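Local coordinates for malonyl CoA-ACP transacylase (Xanthomonas oryzae pv. oryzae, PDB 3K89), which probably transfers the malonyl group from malonyl-CoA to the thiol of holo acyl carrier protein, releasing free CoA and supplying malonyl-ACP for fatty acid synthesis, at residues A[1-12]-A[85-96]; A[259-267]-A[283-294]. One frame throughout, in Å; residues are numbered along the deposited sequence.

Contact 1: A[1-12]-A[85-96]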
loop_
_atom_site.group_PDB
_atom_site.type_symbol
_atom_site.label_atom_id
_atom_site.label_comp_id
_atom_site.label_asym_id
_atom_site.label_seq_id
_atom_site.Cartn_x
_atom_site.Cartn_y
_atom_site.Cartn_z
ATOM N N MET A 1 21.892 -16.666 0.115
ATOM C CA MET A 1 21.707 -15.562 1.103
ATOM C C MET A 1 20.597 -14.623 0.623
ATOM O O MET A 1 19.410 -14.958 0.678
ATOM C CB MET A 1 23.016 -14.774 1.285
ATOM C CG MET A 1 24.301 -15.593 1.157
ATOM S SD MET A 1 24.510 -16.830 2.457
ATOM C CE MET A 1 25.761 -17.888 1.714
ATOM N N THR A 2 21.006 -13.449 0.150
ATOM C CA THR A 2 20.112 -12.478 -0.467
ATOM C C THR A 2 20.216 -12.544 -1.995
ATOM O O THR A 2 21.315 -12.650 -2.549
ATOM C CB THR A 2 20.403 -11.033 0.024
ATOM O OG1 THR A 2 19.759 -10.091 -0.844
ATOM C CG2 THR A 2 21.909 -10.740 0.054
ATOM N N GLU A 3 19.069 -12.489 -2.667
ATOM C CA GLU A 3 19.038 -12.477 -4.127
ATOM C C GLU A 3 18.989 -11.044 -4.631
ATOM O O GLU A 3 17.984 -10.353 -4.439
ATOM C CB GLU A 3 17.852 -13.292 -4.659
ATOM C CG GLU A 3 17.704 -13.274 -6.185
ATOM C CD GLU A 3 19.003 -13.599 -6.907
ATOM O OE1 GLU A 3 19.618 -14.639 -6.585
ATOM O OE2 GLU A 3 19.410 -12.805 -7.785
ATOM N N SER A 4 20.066 -10.617 -5.292
ATOM C CA SER A 4 20.248 -9.218 -5.700
ATOM C C SER A 4 19.267 -8.730 -6.768
ATOM O O SER A 4 19.076 -7.515 -6.925
ATOM C CB SER A 4 21.703 -8.955 -6.136
ATOM O OG SER A 4 21.972 -9.491 -7.423
ATOM N N THR A 5 18.640 -9.663 -7.490
ATOM C CA THR A 5 17.686 -9.296 -8.541
ATOM C C THR A 5 16.221 -9.328 -8.101
ATOM O O THR A 5 15.347 -9.012 -8.900
ATOM C CB THR A 5 17.825 -10.175 -9.818
ATOM O OG1 THR A 5 17.470 -11.536 -9.527
ATOM C CG2 THR A 5 19.255 -10.104 -10.364
ATOM N N LEU A 6 15.964 -9.702 -6.846
ATOM C CA LEU A 6 14.584 -9.902 -6.378
ATOM C C LEU A 6 14.118 -8.811 -5.408
ATOM O O LEU A 6 14.818 -8.492 -4.476
ATOM C CB LEU A 6 14.453 -11.276 -5.707
ATOM C CG LEU A 6 13.136 -11.699 -5.042
ATOM C CD1 LEU A 6 12.010 -11.928 -6.050
ATOM C CD2 LEU A 6 13.359 -12.954 -4.240
ATOM N N ALA A 7 12.928 -8.253 -5.633
ATOM C CA ALA A 7 12.309 -7.380 -4.630
ATOM C C ALA A 7 10.938 -7.945 -4.256
ATOM O O ALA A 7 10.328 -8.688 -5.031
ATOM C CB ALA A 7 12.160 -5.954 -5.149
ATOM N N PHE A 8 10.467 -7.594 -3.063
ATOM C CA PHE A 8 9.093 -7.901 -2.649
ATOM C C PHE A 8 8.367 -6.573 -2.498
ATOM O O PHE A 8 8.953 -5.600 -1.999
ATOM C CB PHE A 8 9.070 -8.629 -1.307
ATOM C CG PHE A 8 9.073 -10.128 -1.419
ATOM C CD1 PHE A 8 9.906 -10.771 -2.337
ATOM C CD2 PHE A 8 8.277 -10.894 -0.573
ATOM C CE1 PHE A 8 9.908 -12.166 -2.419
ATOM C CE2 PHE A 8 8.275 -12.285 -0.643
ATOM C CZ PHE A 8 9.093 -12.921 -1.573
ATOM N N VAL A 9 7.108 -6.549 -2.941
ATOM C CA VAL A 9 6.228 -5.365 -2.762
ATOM C C VAL A 9 4.973 -5.799 -2.019
ATOM O O VAL A 9 4.512 -6.926 -2.194
ATOM C CB VAL A 9 5.867 -4.635 -4.091
ATOM C CG1 VAL A 9 7.127 -4.034 -4.754
ATOM C CG2 VAL A 9 5.117 -5.537 -5.067
ATOM N N PHE A 10 4.416 -4.893 -1.206
ATOM C CA PHE A 10 3.279 -5.248 -0.357
ATOM C C PHE A 10 2.091 -4.365 -0.683
ATOM O O PHE A 10 2.240 -3.151 -0.807
ATOM C CB PHE A 10 3.671 -5.100 1.117
ATOM C CG PHE A 10 4.848 -5.962 1.503
ATOM C CD1 PHE A 10 6.163 -5.504 1.311
ATOM C CD2 PHE A 10 4.637 -7.250 2.006
ATOM C CE1 PHE A 10 7.264 -6.347 1.647
ATOM C CE2 PHE A 10 5.716 -8.080 2.364
ATOM C CZ PHE A 10 7.032 -7.631 2.169
ATOM N N PRO A 11 0.912 -4.983 -0.860
ATOM C CA PRO A 11 -0.269 -4.227 -1.282
ATOM C C PRO A 11 -0.939 -3.418 -0.179
ATOM O O PRO A 11 -0.714 -3.645 1.006
ATOM C CB PRO A 11 -1.228 -5.323 -1.753
ATOM C CG PRO A 11 -0.890 -6.473 -0.875
ATOM C CD PRO A 11 0.630 -6.425 -0.745
ATOM N N GLY A 12 -1.785 -2.486 -0.604
ATOM C CA GLY A 12 -2.477 -1.620 0.340
ATOM C C GLY A 12 -3.960 -1.584 0.035
ATOM O O GLY A 12 -4.491 -2.464 -0.655
ATOM N N GLN A 85 13.892 -17.358 -2.116
ATOM C CA GLN A 85 14.994 -16.402 -2.206
ATOM C C GLN A 85 14.669 -15.143 -1.387
ATOM O O GLN A 85 13.547 -14.641 -1.444
ATOM C CB GLN A 85 15.264 -16.036 -3.671
ATOM C CG GLN A 85 15.883 -17.178 -4.505
ATOM C CD GLN A 85 15.980 -16.882 -6.012
ATOM O OE1 GLN A 85 16.519 -17.693 -6.776
ATOM N NE2 GLN A 85 15.457 -15.730 -6.442
ATOM N N ARG A 86 15.638 -14.662 -0.603
ATOM C CA ARG A 86 15.486 -13.389 0.109
ATOM C C ARG A 86 15.624 -12.189 -0.825
ATOM O O ARG A 86 16.632 -12.061 -1.530
ATOM C CB ARG A 86 16.495 -13.267 1.256
ATOM C CG ARG A 86 15.885 -13.370 2.635
ATOM C CD ARG A 86 16.960 -13.532 3.714
ATOM N NE ARG A 86 18.060 -12.566 3.582
ATOM C CZ ARG A 86 18.056 -11.330 4.084
ATOM N NH1 ARG A 86 17.006 -10.874 4.753
ATOM N NH2 ARG A 86 19.110 -10.539 3.909
ATOM N N PRO A 87 14.620 -11.286 -0.825
ATOM C CA PRO A 87 14.733 -10.104 -1.665
ATOM C C PRO A 87 15.824 -9.143 -1.178
ATOM O O PRO A 87 16.114 -9.095 0.025
ATOM C CB PRO A 87 13.339 -9.461 -1.569
ATOM C CG PRO A 87 12.821 -9.898 -0.229
ATOM C CD PRO A 87 13.372 -11.296 -0.029
ATOM N N ALA A 88 16.410 -8.394 -2.113
ATOM C CA ALA A 88 17.442 -7.424 -1.800
ATOM C C ALA A 88 16.837 -6.077 -1.419
ATOM O O ALA A 88 17.490 -5.271 -0.743
ATOM C CB ALA A 88 18.390 -7.254 -2.969
ATOM N N LEU A 89 15.599 -5.833 -1.868
ATOM C CA LEU A 89 14.892 -4.583 -1.564
ATOM C C LEU A 89 13.405 -4.848 -1.368
ATOM O O LEU A 89 12.879 -5.813 -1.910
ATOM C CB LEU A 89 15.066 -3.596 -2.709
ATOM C CG LEU A 89 16.471 -3.048 -2.989
ATOM C CD1 LEU A 89 16.529 -2.346 -4.334
ATOM C CD2 LEU A 89 16.946 -2.116 -1.867
ATOM N N LEU A 90 12.755 -3.971 -0.600
ATOM C CA LEU A 90 11.306 -4.015 -0.354
ATOM C C LEU A 90 10.672 -2.661 -0.676
ATOM O O LEU A 90 11.339 -1.622 -0.658
ATOM C CB LEU A 90 11.027 -4.312 1.121
ATOM C CG LEU A 90 11.749 -5.489 1.774
ATOM C CD1 LEU A 90 11.406 -5.523 3.261
ATOM C CD2 LEU A 90 11.343 -6.802 1.138
ATOM N N ALA A 91 9.373 -2.680 -0.969
ATOM C CA ALA A 91 8.565 -1.455 -1.033
ATOM C C ALA A 91 7.103 -1.852 -0.820
ATOM O O ALA A 91 6.761 -3.024 -0.871
ATOM C CB ALA A 91 8.741 -0.738 -2.370
ATOM N N GLY A 92 6.235 -0.886 -0.574
ATOM C CA GLY A 92 4.818 -1.225 -0.488
ATOM C C GLY A 92 3.995 -0.004 -0.738
ATOM O O GLY A 92 4.499 1.108 -0.586
ATOM N N HIS A 93 2.735 -0.206 -1.099
ATOM C CA HIS A 93 1.906 0.891 -1.538
ATOM C C HIS A 93 1.085 1.422 -0.378
ATOM O O HIS A 93 0.178 0.741 0.083
ATOM C CB HIS A 93 1.004 0.413 -2.680
ATOM C CG HIS A 93 0.368 1.529 -3.447
ATOM N ND1 HIS A 93 -0.549 2.391 -2.880
ATOM C CD2 HIS A 93 0.518 1.922 -4.732
ATOM C CE1 HIS A 93 -0.938 3.272 -3.787
ATOM N NE2 HIS A 93 -0.296 3.017 -4.920
ATOM N N SER A 94 1.462 2.615 0.099
ATOM C CA SER A 94 0.773 3.326 1.194
ATOM C C SER A 94 0.813 2.479 2.479
ATOM O O SER A 94 1.845 2.410 3.135
ATOM C CB SER A 94 -0.647 3.688 0.766
ATOM O OG SER A 94 -1.249 4.539 1.740
ATOM N N LEU A 95 -0.284 1.797 2.815
ATOM C CA LEU A 95 -0.263 0.835 3.920
ATOM C C LEU A 95 0.869 -0.179 3.722
ATOM O O LEU A 95 1.533 -0.573 4.690
ATOM C CB LEU A 95 -1.637 0.127 4.021
ATOM C CG LEU A 95 -1.862 -1.006 5.043
ATOM C CD1 LEU A 95 -1.263 -2.358 4.600
ATOM C CD2 LEU A 95 -1.321 -0.628 6.419
ATOM N N GLY A 96 1.092 -0.604 2.473
ATOM C CA GLY A 96 2.103 -1.632 2.204
ATOM C C GLY A 96 3.510 -1.263 2.629
ATOM O O GLY A 96 4.334 -2.141 2.858
HETATM O O HOH W 1 18.172 -9.288 1.726
#

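Contact 2: A[259-267]-A[283-294]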
loop_
_atom_site.group_PDB
_atom_site.type_symbol
_atom_site.label_atom_id
_atom_site.label_comp_id
_atom_site.label_asym_id
_atom_site.label_seq_id
_atom_site.Cartn_x
_atom_site.Cartn_y
_atom_site.Cartn_z
ATOM N N TRP A 259 4.411 5.630 -6.790
ATOM C CA TRP A 259 4.538 4.189 -7.014
ATOM C C TRP A 259 5.378 3.913 -8.263
ATOM O O TRP A 259 6.293 3.080 -8.227
ATOM C CB TRP A 259 3.176 3.456 -7.051
ATOM C CG TRP A 259 3.405 1.958 -7.131
ATOM C CD1 TRP A 259 3.126 1.107 -8.193
ATOM C CD2 TRP A 259 4.059 1.156 -6.140
ATOM N NE1 TRP A 259 3.548 -0.168 -7.888
ATOM C CE2 TRP A 259 4.110 -0.169 -6.636
ATOM C CE3 TRP A 259 4.580 1.430 -4.859
ATOM C CZ2 TRP A 259 4.685 -1.225 -5.907
ATOM C CZ3 TRP A 259 5.129 0.380 -4.124
ATOM C CH2 TRP A 259 5.188 -0.933 -4.660
ATOM N N THR A 260 5.106 4.647 -9.338
ATOM C CA THR A 260 5.936 4.534 -10.553
ATOM C C THR A 260 7.405 4.741 -10.211
ATOM O O THR A 260 8.241 3.930 -10.602
ATOM C CB THR A 260 5.458 5.505 -11.627
ATOM O OG1 THR A 260 4.132 5.131 -11.995
ATOM C CG2 THR A 260 6.344 5.443 -12.886
ATOM N N GLY A 261 7.690 5.790 -9.440
ATOM C CA GLY A 261 9.048 6.111 -9.012
ATOM C C GLY A 261 9.688 4.996 -8.210
ATOM O O GLY A 261 10.862 4.677 -8.414
ATOM N N CYS A 262 8.933 4.397 -7.286
ATOM C CA CYS A 262 9.473 3.300 -6.473
ATOM C C CYS A 262 9.855 2.096 -7.332
ATOM O O CYS A 262 10.911 1.509 -7.149
ATOM C CB CYS A 262 8.453 2.863 -5.400
ATOM S SG CYS A 262 8.299 4.047 -4.031
ATOM N N VAL A 263 8.996 1.740 -8.281
ATOM C CA VAL A 263 9.252 0.593 -9.159
ATOM C C VAL A 263 10.452 0.893 -10.068
ATOM O O VAL A 263 11.326 0.047 -10.226
ATOM C CB VAL A 263 8.000 0.204 -9.966
ATOM C CG1 VAL A 263 8.304 -0.898 -10.991
ATOM C CG2 VAL A 263 6.880 -0.289 -9.012
ATOM N N GLN A 264 10.498 2.095 -10.621
ATOM C CA GLN A 264 11.664 2.521 -11.422
ATOM C C GLN A 264 12.949 2.509 -10.591
ATOM O O GLN A 264 14.023 2.145 -11.100
ATOM C CB GLN A 264 11.423 3.909 -12.042
ATOM C CG GLN A 264 10.378 3.873 -13.160
ATOM C CD GLN A 264 9.928 5.263 -13.622
ATOM O OE1 GLN A 264 10.105 6.262 -12.925
ATOM N NE2 GLN A 264 9.335 5.320 -14.808
ATOM N N ALA A 265 12.845 2.874 -9.314
ATOM C CA ALA A 265 14.013 2.868 -8.417
ATOM C C ALA A 265 14.512 1.448 -8.192
ATOM O O ALA A 265 15.730 1.208 -8.190
ATOM C CB ALA A 265 13.708 3.564 -7.081
ATOM N N LEU A 266 13.576 0.514 -7.985
ATOM C CA LEU A 266 13.917 -0.913 -7.873
ATOM C C LEU A 266 14.663 -1.396 -9.116
ATOM O O LEU A 266 15.748 -1.971 -8.989
ATOM C CB LEU A 266 12.669 -1.772 -7.640
ATOM C CG LEU A 266 11.926 -1.562 -6.310
ATOM C CD1 LEU A 266 10.623 -2.384 -6.322
ATOM C CD2 LEU A 266 12.804 -1.910 -5.097
ATOM N N ALA A 267 14.079 -1.149 -10.289
ATOM C CA ALA A 267 14.661 -1.563 -11.572
ATOM C C ALA A 267 16.037 -0.939 -11.792
ATOM O O ALA A 267 16.943 -1.607 -12.296
ATOM C CB ALA A 267 13.726 -1.211 -12.721
ATOM N N LEU A 283 -0.646 -4.582 -7.552
ATOM C CA LEU A 283 0.681 -4.025 -7.786
ATOM C C LEU A 283 1.360 -4.702 -8.963
ATOM O O LEU A 283 2.068 -4.031 -9.717
ATOM C CB LEU A 283 1.566 -4.107 -6.546
ATOM C CG LEU A 283 0.976 -3.360 -5.339
ATOM C CD1 LEU A 283 2.034 -3.392 -4.231
ATOM C CD2 LEU A 283 0.588 -1.914 -5.657
ATOM N N SER A 284 1.146 -6.008 -9.107
ATOM C CA SER A 284 1.723 -6.736 -10.241
ATOM C C SER A 284 1.248 -6.119 -11.555
ATOM O O SER A 284 2.042 -5.953 -12.482
ATOM C CB SER A 284 1.379 -8.230 -10.178
ATOM O OG SER A 284 1.959 -8.858 -9.040
ATOM N N GLY A 285 -0.035 -5.747 -11.617
ATOM C CA GLY A 285 -0.598 -5.075 -12.814
ATOM C C GLY A 285 0.060 -3.730 -13.090
ATOM O O GLY A 285 0.426 -3.417 -14.238
ATOM N N LEU A 286 0.242 -2.931 -12.035
ATOM C CA LEU A 286 0.932 -1.643 -12.165
ATOM C C LEU A 286 2.372 -1.800 -12.648
ATOM O O LEU A 286 2.822 -1.062 -13.526
ATOM C CB LEU A 286 0.886 -0.853 -10.840
ATOM C CG LEU A 286 -0.532 -0.564 -10.328
ATOM C CD1 LEU A 286 -0.427 0.077 -8.956
ATOM C CD2 LEU A 286 -1.290 0.370 -11.299
ATOM N N ILE A 287 3.079 -2.758 -12.057
ATOM C CA ILE A 287 4.482 -3.015 -12.383
ATOM C C ILE A 287 4.621 -3.365 -13.876
ATOM O O ILE A 287 5.522 -2.848 -14.540
ATOM C CB ILE A 287 5.082 -4.117 -11.491
ATOM C CG1 ILE A 287 5.284 -3.593 -10.059
ATOM C CG2 ILE A 287 6.453 -4.576 -12.032
ATOM C CD1 ILE A 287 5.396 -4.687 -8.997
ATOM N N LYS A 288 3.724 -4.208 -14.383
ATOM C CA LYS A 288 3.741 -4.605 -15.808
ATOM C C LYS A 288 3.558 -3.410 -16.738
ATOM O O LYS A 288 4.059 -3.413 -17.874
ATOM C CB LYS A 288 2.687 -5.682 -16.100
ATOM C CG LYS A 288 2.935 -7.011 -15.385
ATOM C CD LYS A 288 2.017 -8.108 -15.891
ATOM C CE LYS A 288 1.360 -8.887 -14.742
ATOM N NZ LYS A 288 2.255 -9.155 -13.572
ATOM N N ARG A 289 2.837 -2.391 -16.267
ATOM C CA ARG A 289 2.628 -1.163 -17.040
ATOM C C ARG A 289 3.817 -0.206 -16.925
ATOM O O ARG A 289 4.134 0.512 -17.875
ATOM C CB ARG A 289 1.307 -0.484 -16.638
ATOM C CG ARG A 289 0.905 0.735 -17.465
ATOM C CD ARG A 289 0.579 0.372 -18.919
ATOM N NE ARG A 289 0.447 1.569 -19.749
ATOM C CZ ARG A 289 1.473 2.254 -20.249
ATOM N NH1 ARG A 289 2.719 1.858 -20.011
ATOM N NH2 ARG A 289 1.252 3.336 -20.989
ATOM N N ILE A 290 4.475 -0.202 -15.767
ATOM C CA ILE A 290 5.615 0.671 -15.515
ATOM C C ILE A 290 6.865 0.221 -16.285
ATOM O O ILE A 290 7.559 1.034 -16.917
ATOM C CB ILE A 290 5.917 0.761 -13.993
ATOM C CG1 ILE A 290 4.763 1.463 -13.267
ATOM C CG2 ILE A 290 7.214 1.534 -13.739
ATOM C CD1 ILE A 290 4.653 1.108 -11.771
ATOM N N ASP A 291 7.138 -1.072 -16.232
ATOM C CA ASP A 291 8.349 -1.607 -16.834
ATOM C C ASP A 291 8.075 -3.024 -17.308
ATOM O O ASP A 291 8.029 -3.972 -16.518
ATOM C CB ASP A 291 9.504 -1.555 -15.838
ATOM C CG ASP A 291 10.838 -1.981 -16.449
ATOM O OD1 ASP A 291 10.841 -2.707 -17.474
ATOM O OD2 ASP A 291 11.882 -1.597 -15.879
ATOM N N LYS A 292 7.914 -3.154 -18.625
ATOM C CA LYS A 292 7.461 -4.403 -19.241
ATOM C C LYS A 292 8.481 -5.542 -19.168
ATOM O O LYS A 292 8.150 -6.696 -19.431
ATOM C CB LYS A 292 7.078 -4.142 -20.699
ATOM C CG LYS A 292 5.823 -3.295 -20.876
ATOM C CD LYS A 292 5.645 -2.845 -22.325
ATOM C CE LYS A 292 4.932 -3.894 -23.157
ATOM N NZ LYS A 292 4.920 -3.532 -24.604
ATOM N N SER A 293 9.709 -5.222 -18.796
ATOM C CA SER A 293 10.745 -6.246 -18.686
ATOM C C SER A 293 10.770 -6.955 -17.332
ATOM O O SER A 293 11.325 -8.040 -17.212
ATOM C CB SER A 293 12.119 -5.655 -18.991
ATOM O OG SER A 293 12.546 -4.751 -17.984
ATOM N N LEU A 294 10.182 -6.347 -16.307
ATOM C CA LEU A 294 10.205 -6.962 -14.973
ATOM C C LEU A 294 9.313 -8.193 -14.879
ATOM O O LEU A 294 8.225 -8.227 -15.459
ATOM C CB LEU A 294 9.826 -5.936 -13.897
ATOM C CG LEU A 294 10.675 -4.663 -13.852
ATOM C CD1 LEU A 294 10.135 -3.670 -12.823
ATOM C CD2 LEU A 294 12.152 -4.977 -13.598
#

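Contact 1: A[1-12]-A[85-96]
Phe8 and Phe10 of strand 6-10 run parallel to Leu90 and Gly92 of strand 89-92, the short axes 17° apart, and a ladder of backbone hydrogen bonds joins them. Leu6 O opens it, accepting Ala88 N at 2.9 Å. Leu89 O takes the N-H of Phe8, and Phe8 O answers with Ala91 N at 3.1 Å; Ala91 O then receives Phe10 N at 3.0 Å. The ladder ends where Phe10 O accepts His93 N at 3.0 Å. Gly96 CA brings a C-H to the same oxygen at 3.4 Å, so the start of the helix packs against the strand end. At the other end, beyond the corners at Ser4-Thr5 and Ala88, Glu3 N reaches Arg86 O at 2.7 Å. A water bridges the two segments there, donating to Pro87 O and hydrogen-bonding with Thr2 OG1.

The Glu3 carboxylate turns back on its own chain: OE2 is gripped by Thr5 OG1 and Thr5 N from opposite faces of its plane, which ties down the turn from Glu3 to Leu6.

Apolar side chains pack along one face of the sheet. Pro87 CD lies over one face of the Phe8 ring, and its CG comes to 3.7 Å from Phe8 CD1. Leu90 CD2 fits between Phe8 CB, 3.8 Å away, and the edge of the Phe10 ring. With chi1 at -59°, Phe10 swings its CG beside its own backbone N, bringing CD1 near Ala91 O.

Gly92, Ser94 and Gly96 fit the GxSxG nucleophile elbow; Ser94, the predicted nucleophile, has the positive phi expected there, and its OG is hydrogen-bonded to His203, the other predicted active-site residue. Strand 273-276 flanks the other edge of strand 6-10, while helices 61-81 and 95-103 cover the Phe10 face.

Contact 2: A[259-267]-A[283-294]
Helices 259-267 and 283-290 cross at -69°, their axes 10.1 Å apart at closest approach, and the backbones come nearest at Thr260 and Ile290, with Val263 and Ile287 next. Ile290 is the knob, set into a hole formed by Trp259, Thr260, Val263 and Gln264. Its CD1 reaches Val263 CG2 at 3.8 Å, while its CG2 branch leans on Val263 CG1 and Gln264 CG. Trp259 has its CG trans to the backbone N (chi1 -174°), which carries the indole toward helix 283-290. Leu283 CD2 sits over one ring face and Val263 CG2 over the opposite one; Leu286 CD1 comes to 3.8 Å from Trp259 CD1. Trp259 NE1 is buried without a polar partner.

Both helices pack on the same face of the acyltransferase domain's parallel sheet, Leu266, Ile287 and Leu294 touching Ile274; strand 273-276, helix 282-290 and strand 295-298 make a beta-alpha-beta crossover between neighbouring parallel strands.

Past the helix end, Leu294 CD1 slides alongside Val263 CG1 at 3.8 Å. Asp291 is held in an Asx turn: OD1 accepts Ser293 N at 3.1 Å and Ser293 OG at 2.7 Å, while OD2 rests 3.7 Å from Ala267 CB.

Contact 1 is the more deeply buried: two neighbouring strands of the parallel sheet joined mainly by backbone hydrogen bonds. Contact 2 is a helix pair lying against that sheet, partly exposed, and joined by apolar side chains. They meet directly on the face that carries Val9 and Leu89. Val9 CG1 packs 3.7 Å from Trp259 CH2, and Leu89 CB lies equally near Leu266 CD2. Trp259 also touches Gly92 and the ring of His93, so the helix layer of contact 2 backs the predicted nucleophile elbow at the end of contact 1. The Phe8 and Phe10 face, by contrast, is covered by other helices, which leaves the sheet sandwiched between helical layers.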